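Local coordinates for IroE protein (Escherichia coli, PDB 2GZS) that hydrolyses the trilactone siderophore enterobactin and its glucosylated salmochelin forms, preferring the iron-free compounds and tending to cut once to give linear trimers, at residues D56-D60 against E61-Q65; A188-P191 against L192-T196; S221-H224 against T225-I229. All blocks are in the same frame, centred on the assembly; numbering follows the deposited sequence.

Contact 1: D56-D60 against E61-Q65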
loop_
_atom_site.group_PDB
_atom_site.type_symbol
_atom_site.label_atom_id
_atom_site.label_comp_id
_atom_site.label_asym_id
_atom_site.label_seq_id
_atom_site.Cartn_x
_atom_site.Cartn_y
_atom_site.Cartn_z
ATOM N N ASP A 56 7.922 -12.533 1.641
ATOM C CA ASP A 56 8.451 -13.439 2.652
ATOM C C ASP A 56 7.359 -13.848 3.626
ATOM O O ASP A 56 7.567 -14.910 4.281
ATOM C CB ASP A 56 9.539 -12.691 3.427
ATOM C CG ASP A 56 10.106 -13.520 4.583
ATOM O OD1 ASP A 56 11.072 -14.259 4.307
ATOM O OD2 ASP A 56 9.605 -13.444 5.730
ATOM N N ARG A 57 6.301 -13.103 3.829
ATOM C CA ARG A 57 5.274 -13.383 4.872
ATOM C C ARG A 57 4.050 -13.985 4.202
ATOM O O ARG A 57 3.131 -14.395 4.912
ATOM C CB ARG A 57 4.930 -12.078 5.592
ATOM C CG ARG A 57 6.035 -11.504 6.458
ATOM C CD ARG A 57 5.839 -10.031 6.747
ATOM N NE ARG A 57 6.680 -9.560 7.825
ATOM C CZ ARG A 57 7.960 -9.437 7.998
ATOM N NH1 ARG A 57 8.824 -9.796 7.046
ATOM N NH2 ARG A 57 8.428 -8.946 9.158
ATOM N N LEU A 58 3.955 -14.048 2.876
ATOM C CA LEU A 58 2.775 -14.577 2.215
ATOM C C LEU A 58 2.772 -16.092 2.354
ATOM O O LEU A 58 3.832 -16.683 2.181
ATOM C CB LEU A 58 2.777 -14.103 0.767
ATOM C CG LEU A 58 1.534 -14.297 -0.055
ATOM C CD1 LEU A 58 0.405 -13.456 0.557
ATOM C CD2 LEU A 58 1.740 -13.893 -1.534
ATOM N N ASP A 59 1.611 -16.639 2.733
ATOM C CA ASP A 59 1.632 -18.091 2.979
ATOM C C ASP A 59 0.296 -18.655 2.467
ATOM O O ASP A 59 -0.640 -17.914 2.186
ATOM C CB ASP A 59 1.877 -18.461 4.432
ATOM C CG ASP A 59 0.899 -17.862 5.419
ATOM O OD1 ASP A 59 -0.258 -17.557 5.087
ATOM O OD2 ASP A 59 1.292 -17.638 6.584
ATOM N N ASP A 60 0.317 -20.006 2.396
ATOM C CA ASP A 60 -0.852 -20.647 1.800
ATOM C C ASP A 60 -2.104 -20.427 2.652
ATOM O O ASP A 60 -3.177 -20.402 2.032
ATOM C CB ASP A 60 -0.594 -22.151 1.579
ATOM C CG ASP A 60 -0.012 -22.551 0.241
ATOM O OD1 ASP A 60 -0.004 -21.760 -0.729
ATOM O OD2 ASP A 60 0.477 -23.712 0.128
ATOM N N GLU A 61 -2.016 -20.329 3.992
ATOM C CA GLU A 61 -3.248 -20.141 4.769
ATOM C C GLU A 61 -3.910 -18.816 4.376
ATOM O O GLU A 61 -5.108 -18.767 4.246
ATOM C CB GLU A 61 -3.135 -20.080 6.308
ATOM C CG GLU A 61 -4.417 -19.750 7.039
ATOM C CD GLU A 61 -4.748 -18.488 7.800
ATOM O OE1 GLU A 61 -4.158 -17.375 7.601
ATOM O OE2 GLU A 61 -5.700 -18.567 8.679
ATOM N N LEU A 62 -3.168 -17.713 4.181
ATOM C CA LEU A 62 -3.787 -16.490 3.734
ATOM C C LEU A 62 -4.371 -16.635 2.326
ATOM O O LEU A 62 -5.487 -16.218 2.132
ATOM C CB LEU A 62 -2.742 -15.331 3.772
ATOM C CG LEU A 62 -3.307 -13.981 3.267
ATOM C CD1 LEU A 62 -4.375 -13.339 4.084
ATOM C CD2 LEU A 62 -2.118 -13.022 3.163
ATOM N N LEU A 63 -3.596 -17.256 1.432
ATOM C CA LEU A 63 -4.144 -17.417 0.069
ATOM C C LEU A 63 -5.437 -18.250 0.024
ATOM O O LEU A 63 -6.286 -17.842 -0.740
ATOM C CB LEU A 63 -3.037 -18.005 -0.805
ATOM C CG LEU A 63 -1.717 -17.177 -0.896
ATOM C CD1 LEU A 63 -0.746 -17.843 -1.888
ATOM C CD2 LEU A 63 -1.990 -15.733 -1.295
ATOM N N LYS A 64 -5.462 -19.278 0.874
ATOM C CA LYS A 64 -6.687 -20.085 0.997
ATOM C C LYS A 64 -7.844 -19.235 1.443
ATOM O O LYS A 64 -8.925 -19.228 0.891
ATOM C CB LYS A 64 -6.371 -21.235 1.948
ATOM C CG LYS A 64 -7.615 -22.054 2.322
ATOM C CD LYS A 64 -7.128 -23.177 3.247
ATOM C CE LYS A 64 -8.256 -23.986 3.853
ATOM N NZ LYS A 64 -8.709 -23.479 5.182
ATOM N N GLN A 65 -7.624 -18.392 2.489
ATOM C CA GLN A 65 -8.728 -17.591 2.990
ATOM C C GLN A 65 -9.228 -16.527 2.001
ATOM O O GLN A 65 -10.352 -16.184 1.814
ATOM C CB GLN A 65 -8.311 -16.934 4.336
ATOM C CG GLN A 65 -9.440 -16.183 5.023
ATOM C CD GLN A 65 -10.577 -17.136 5.481
ATOM O OE1 GLN A 65 -10.225 -18.218 5.966
ATOM N NE2 GLN A 65 -11.808 -16.716 5.306
HETATM O O HOH W 1 -1.379 -17.352 7.881
#
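Asp-59 grips the start of helix 60-66 with both its carboxylate and its backbone carbonyl. OD1 of Asp-59 accepts from the backbone N of Leu-62 at 3.1 Å, met nearly along its C-O axis and almost straight at hydrogen (167°). A first torsion of 56° sets the carboxylate between the backbone N and the carbonyl carbon, from where it folds over the first turn. The carbonyl O of Asp-59 takes Leu-63 N, and Asp-60 O takes Lys-64 N at 2.8 Å. This is an N-cap: after helix 51-57 the chain runs through Leu-58 and Asp-59, and the aspartate side chain satisfies an amide at the new helix's open end. The negative charge there probably also suits the helix dipole. Water 1 links OD2 of Asp-59 to Glu-61 OE1 (2.8 Å from the water), placed between two groups of like charge. Asp-60 OD1 has an outside partner, hydrogen-bonding with Ser-8 OG. CD1 of Leu-58 reaches CD2 of Leu-62 at 3.7 Å and CD2 of Leu-63 at 3.8 Å, its side chain crossing each at about a right angle. Leu-58 and Leu-63 also touch Ile-3 of helix 2-6, and Leu-58 packs on Phe-13 of strand 11-19.

Contact 2: A188-P191 against L192-T196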
loop_
_atom_site.group_PDB
_atom_site.type_symbol
_atom_site.label_atom_id
_atom_site.label_comp_id
_atom_site.label_asym_id
_atom_site.label_seq_id
_atom_site.Cartn_x
_atom_site.Cartn_y
_atom_site.Cartn_z
ATOM N N ALA A 188 -7.733 18.947 4.815
ATOM C CA ALA A 188 -7.955 20.227 4.156
ATOM C C ALA A 188 -8.619 20.088 2.778
ATOM O O ALA A 188 -8.847 21.117 2.139
ATOM C CB ALA A 188 -6.640 20.979 3.980
ATOM N N VAL A 189 -8.828 18.821 2.343
ATOM C CA VAL A 189 -9.306 18.669 0.971
ATOM C C VAL A 189 -10.665 19.280 0.762
ATOM O O VAL A 189 -11.475 19.488 1.669
ATOM C CB VAL A 189 -9.453 17.167 0.608
ATOM C CG1 VAL A 189 -8.114 16.474 0.591
ATOM C CG2 VAL A 189 -10.405 16.531 1.589
ATOM N N GLU A 190 -10.973 19.611 -0.502
ATOM C CA GLU A 190 -12.300 20.198 -0.752
ATOM C C GLU A 190 -13.438 19.208 -0.619
ATOM O O GLU A 190 -13.187 18.009 -0.887
ATOM C CB GLU A 190 -12.319 20.745 -2.194
ATOM C CG GLU A 190 -11.312 21.849 -2.449
ATOM C CD GLU A 190 -9.951 21.280 -2.821
ATOM O OE1 GLU A 190 -9.705 20.052 -2.667
ATOM O OE2 GLU A 190 -9.108 22.093 -3.273
ATOM N N PRO A 191 -14.621 19.614 -0.214
ATOM C CA PRO A 191 -15.783 18.726 -0.124
ATOM C C PRO A 191 -15.990 17.962 -1.416
ATOM O O PRO A 191 -15.901 18.599 -2.479
ATOM C CB PRO A 191 -16.985 19.639 0.152
ATOM C CG PRO A 191 -16.287 20.688 1.016
ATOM C CD PRO A 191 -15.003 20.981 0.288
ATOM N N LEU A 192 -16.270 16.688 -1.307
ATOM C CA LEU A 192 -16.781 15.813 -2.364
ATOM C C LEU A 192 -15.719 15.403 -3.369
ATOM O O LEU A 192 -15.913 14.387 -4.017
ATOM C CB LEU A 192 -17.967 16.489 -3.097
ATOM C CG LEU A 192 -19.133 16.843 -2.168
ATOM C CD1 LEU A 192 -20.371 17.125 -3.040
ATOM C CD2 LEU A 192 -19.432 15.796 -1.113
ATOM N N GLN A 193 -14.612 16.100 -3.520
ATOM C CA GLN A 193 -13.706 15.727 -4.625
ATOM C C GLN A 193 -13.010 14.420 -4.339
ATOM O O GLN A 193 -12.476 13.742 -5.225
ATOM C CB GLN A 193 -12.691 16.867 -4.779
ATOM C CG GLN A 193 -11.534 16.646 -5.736
ATOM C CD GLN A 193 -12.063 16.683 -7.198
ATOM O OE1 GLN A 193 -13.081 16.107 -7.567
ATOM N NE2 GLN A 193 -11.301 17.410 -7.992
ATOM N N PHE A 194 -12.928 13.981 -3.062
ATOM C CA PHE A 194 -12.236 12.740 -2.745
ATOM C C PHE A 194 -13.199 11.624 -2.454
ATOM O O PHE A 194 -12.838 10.578 -1.882
ATOM C CB PHE A 194 -11.287 13.005 -1.520
ATOM C CG PHE A 194 -10.108 13.873 -1.964
ATOM C CD1 PHE A 194 -8.841 13.354 -2.145
ATOM C CD2 PHE A 194 -10.299 15.224 -2.235
ATOM C CE1 PHE A 194 -7.792 14.109 -2.594
ATOM C CE2 PHE A 194 -9.290 16.018 -2.712
ATOM C CZ PHE A 194 -8.016 15.473 -2.904
ATOM N N CYS A 195 -14.483 11.834 -2.842
ATOM C CA CYS A 195 -15.503 10.822 -2.573
ATOM C C CYS A 195 -15.259 9.473 -3.235
ATOM O O CYS A 195 -15.793 8.465 -2.745
ATOM C CB CYS A 195 -16.894 11.346 -2.933
ATOM S SG CYS A 195 -17.151 11.725 -4.690
ATOM N N THR A 196 -14.516 9.383 -4.320
ATOM C CA THR A 196 -14.292 8.044 -4.898
ATOM C C THR A 196 -13.034 7.362 -4.395
ATOM O O THR A 196 -12.565 6.366 -4.941
ATOM C CB THR A 196 -14.147 8.220 -6.418
ATOM O OG1 THR A 196 -13.054 9.105 -6.720
ATOM C CG2 THR A 196 -15.372 8.907 -6.997
HETATM O O HOH W 2 -13.677 15.237 -0.476
#
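Val-189 lies over one face of the Phe-194 ring, with CG1 as the methyl that does the touching. It sits 3.6 Å from the ring centroid and only 16° off the normal, a CH-pi contact displaced slightly toward the rim. CB of Val-189 comes in beside it, 3.5 Å from CE2 of Phe-194, while CG2 stays nearer the CD2 side. Phe-194 in turn swings its ring back over the bend by placing CG anti to its own carbonyl carbon (chi1 -71°). Glu-190 approaches differently: OE1 comes to the ring edge, 4.1 Å from CE2 of Phe-194, with carboxylate and ring only 6° from coplanar.

The chain bends back through Pro-191 and Leu-192 and enters a type I turn from Leu-192 to Cys-195, in the connection from helix 179-187 to strand 198-203. Water 2 bridges the bend, donating to Glu-190 O at 2.8 Å and accepting from Phe-194 N. The ring also meets Trp-159 of helix 150-161, which Val-189 touches too, and Lys-233 NZ bonds Val-189 O. Replacing Phe-194 by alanine is likely to take away the ring face that carries CG1 of Val-189 and to open a gap beside Trp-159. Direct contact across the bend is thus mainly apolar, with water 2 supplying a polar link from Glu-190 O to Phe-194 N; the carboxylate oxygen at the ring edge faces the slightly positive rim, probably a mildly favourable electrostatic placement.

Contact 3: S221-H224 against T225-I229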
loop_
_atom_site.group_PDB
_atom_site.type_symbol
_atom_site.label_atom_id
_atom_site.label_comp_id
_atom_site.label_asym_id
_atom_site.label_seq_id
_atom_site.Cartn_x
_atom_site.Cartn_y
_atom_site.Cartn_z
ATOM N N SER A 221 -7.078 10.374 19.049
ATOM C CA SER A 221 -7.775 11.632 18.975
ATOM C C SER A 221 -7.678 12.237 17.579
ATOM O O SER A 221 -8.699 12.612 17.008
ATOM C CB SER A 221 -7.162 12.587 20.013
ATOM O OG SER A 221 -7.809 13.833 19.939
ATOM N N LYS A 222 -6.479 12.276 17.050
ATOM C CA LYS A 222 -6.214 12.788 15.719
ATOM C C LYS A 222 -7.006 12.018 14.678
ATOM O O LYS A 222 -7.573 12.621 13.745
ATOM C CB LYS A 222 -4.696 12.691 15.430
ATOM C CG LYS A 222 -3.979 13.880 16.056
ATOM C CD LYS A 222 -2.518 13.829 15.632
ATOM C CE LYS A 222 -1.602 14.420 16.686
ATOM N NZ LYS A 222 -0.227 13.850 16.502
ATOM N N ILE A 223 -7.033 10.687 14.859
ATOM C CA ILE A 223 -7.749 9.911 13.847
ATOM C C ILE A 223 -9.222 10.126 13.953
ATOM O O ILE A 223 -9.930 10.247 12.931
ATOM C CB ILE A 223 -7.432 8.413 14.049
ATOM C CG1 ILE A 223 -5.964 8.088 13.774
ATOM C CG2 ILE A 223 -8.365 7.574 13.187
ATOM C CD1 ILE A 223 -5.607 6.676 14.199
ATOM N N HIS A 224 -9.785 10.237 15.167
ATOM C CA HIS A 224 -11.229 10.430 15.187
ATOM C C HIS A 224 -11.597 11.773 14.580
ATOM O O HIS A 224 -12.605 11.837 13.858
ATOM C CB HIS A 224 -11.812 10.261 16.604
ATOM C CG HIS A 224 -11.702 8.786 16.947
ATOM N ND1 HIS A 224 -12.198 7.805 16.116
ATOM C CD2 HIS A 224 -11.135 8.122 17.971
ATOM C CE1 HIS A 224 -11.965 6.606 16.611
ATOM N NE2 HIS A 224 -11.328 6.779 17.749
ATOM N N THR A 225 -10.798 12.818 14.847
ATOM C CA THR A 225 -11.180 14.070 14.194
ATOM C C THR A 225 -11.055 13.929 12.674
ATOM O O THR A 225 -11.901 14.446 11.926
ATOM C CB THR A 225 -10.228 15.190 14.637
ATOM O OG1 THR A 225 -10.489 15.411 16.038
ATOM C CG2 THR A 225 -10.434 16.496 13.884
ATOM N N THR A 226 -9.983 13.243 12.267
ATOM C CA THR A 226 -9.724 13.071 10.840
ATOM C C THR A 226 -10.928 12.402 10.184
ATOM O O THR A 226 -11.434 12.898 9.178
ATOM C CB THR A 226 -8.460 12.255 10.584
ATOM O OG1 THR A 226 -7.318 13.038 10.952
ATOM C CG2 THR A 226 -8.289 11.963 9.084
ATOM N N LEU A 227 -11.395 11.314 10.771
ATOM C CA LEU A 227 -12.581 10.656 10.214
ATOM C C LEU A 227 -13.810 11.542 10.173
ATOM O O LEU A 227 -14.607 11.519 9.207
ATOM C CB LEU A 227 -12.894 9.376 11.004
ATOM C CG LEU A 227 -11.943 8.201 11.080
ATOM C CD1 LEU A 227 -12.682 7.002 11.719
ATOM C CD2 LEU A 227 -11.351 7.750 9.765
ATOM N N THR A 228 -14.011 12.330 11.234
ATOM C CA THR A 228 -15.140 13.224 11.335
ATOM C C THR A 228 -15.110 14.256 10.216
ATOM O O THR A 228 -16.138 14.433 9.526
ATOM C CB THR A 228 -15.105 13.964 12.686
ATOM O OG1 THR A 228 -15.215 13.016 13.745
ATOM C CG2 THR A 228 -16.291 14.926 12.816
ATOM N N ILE A 229 -13.972 14.934 10.045
ATOM C CA ILE A 229 -13.867 15.919 8.972
ATOM C C ILE A 229 -14.016 15.248 7.604
ATOM O O ILE A 229 -14.730 15.786 6.738
ATOM C CB ILE A 229 -12.566 16.736 9.080
ATOM C CG1 ILE A 229 -12.588 17.542 10.392
ATOM C CG2 ILE A 229 -12.366 17.704 7.937
ATOM C CD1 ILE A 229 -11.292 18.357 10.585
HETATM O O HOH W 3 -7.769 15.884 17.308
#
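Lys-222 O and Thr-226 are joined twice within helix 219-232: the carbonyl accepts from Thr-226 N, the regular helical bond, at 2.9 Å and from Thr-226 OG1 at 2.8 Å. The two donors come from opposite faces of the carbonyl plane, the hydroxyl from above it, 38° out. Two residues further on, His-224 O is gripped in the same way by Thr-228, whose OG1 lies 2.9 Å from it and whose N also donates. In both threonines OG1 is anti to the carbonyl carbon (chi1 -70° in Thr-226), which swings the hydroxyl back toward the preceding turn and gives it an acceptor there, the common way for threonine to satisfy its hydroxyl inside a helix. Ser-221 O and Ile-223 O each take one amide, from Thr-225 N and Leu-227 N, the latter at 2.8 Å. Thr-225 OG1 pairs with water 3 at 3.0 Å, and that water has a weak bond to Ser-221 OG. The ammonium of Lys-222 leaves the segment for a salt bridge with Asp-180.

Apolar contact here is lighter: Ile-223 and Leu-227 run alongside each other in the same direction, with CG2 of Ile-223 4.2 Å from CG of Leu-227. Both side chains pack on Phe-239 of strand 237-241, an outermost strand of the sheet, while Thr-226 meets Leu-183 and Thr-187 of the neighbouring helix 179-187.

Overall arrangement
None of the three contacts lies at the heart of the alpha/beta-hydrolase fold or at its annotated active site. Contacts 1 and 3 are both partly buried, with leucine or isoleucine side chains packed on neighbouring elements and several polar groups bonded within the fold; contact 2 is at the surface. Contact 1 stands apart, its centre about 35 Å from that of contact 2, the two lying on opposite sides of the chain's centre, and packs near strand 11-19 at one sheet edge. Contacts 2 and 3 are neighbours, their nearest atoms about 6 Å apart, and both adjoin helix 179-187. Chemically, a carboxylate caps a helix start in 1, an aromatic face and a water close a bend in 2, and threonine hydroxyls double mid-helix bonds in 3.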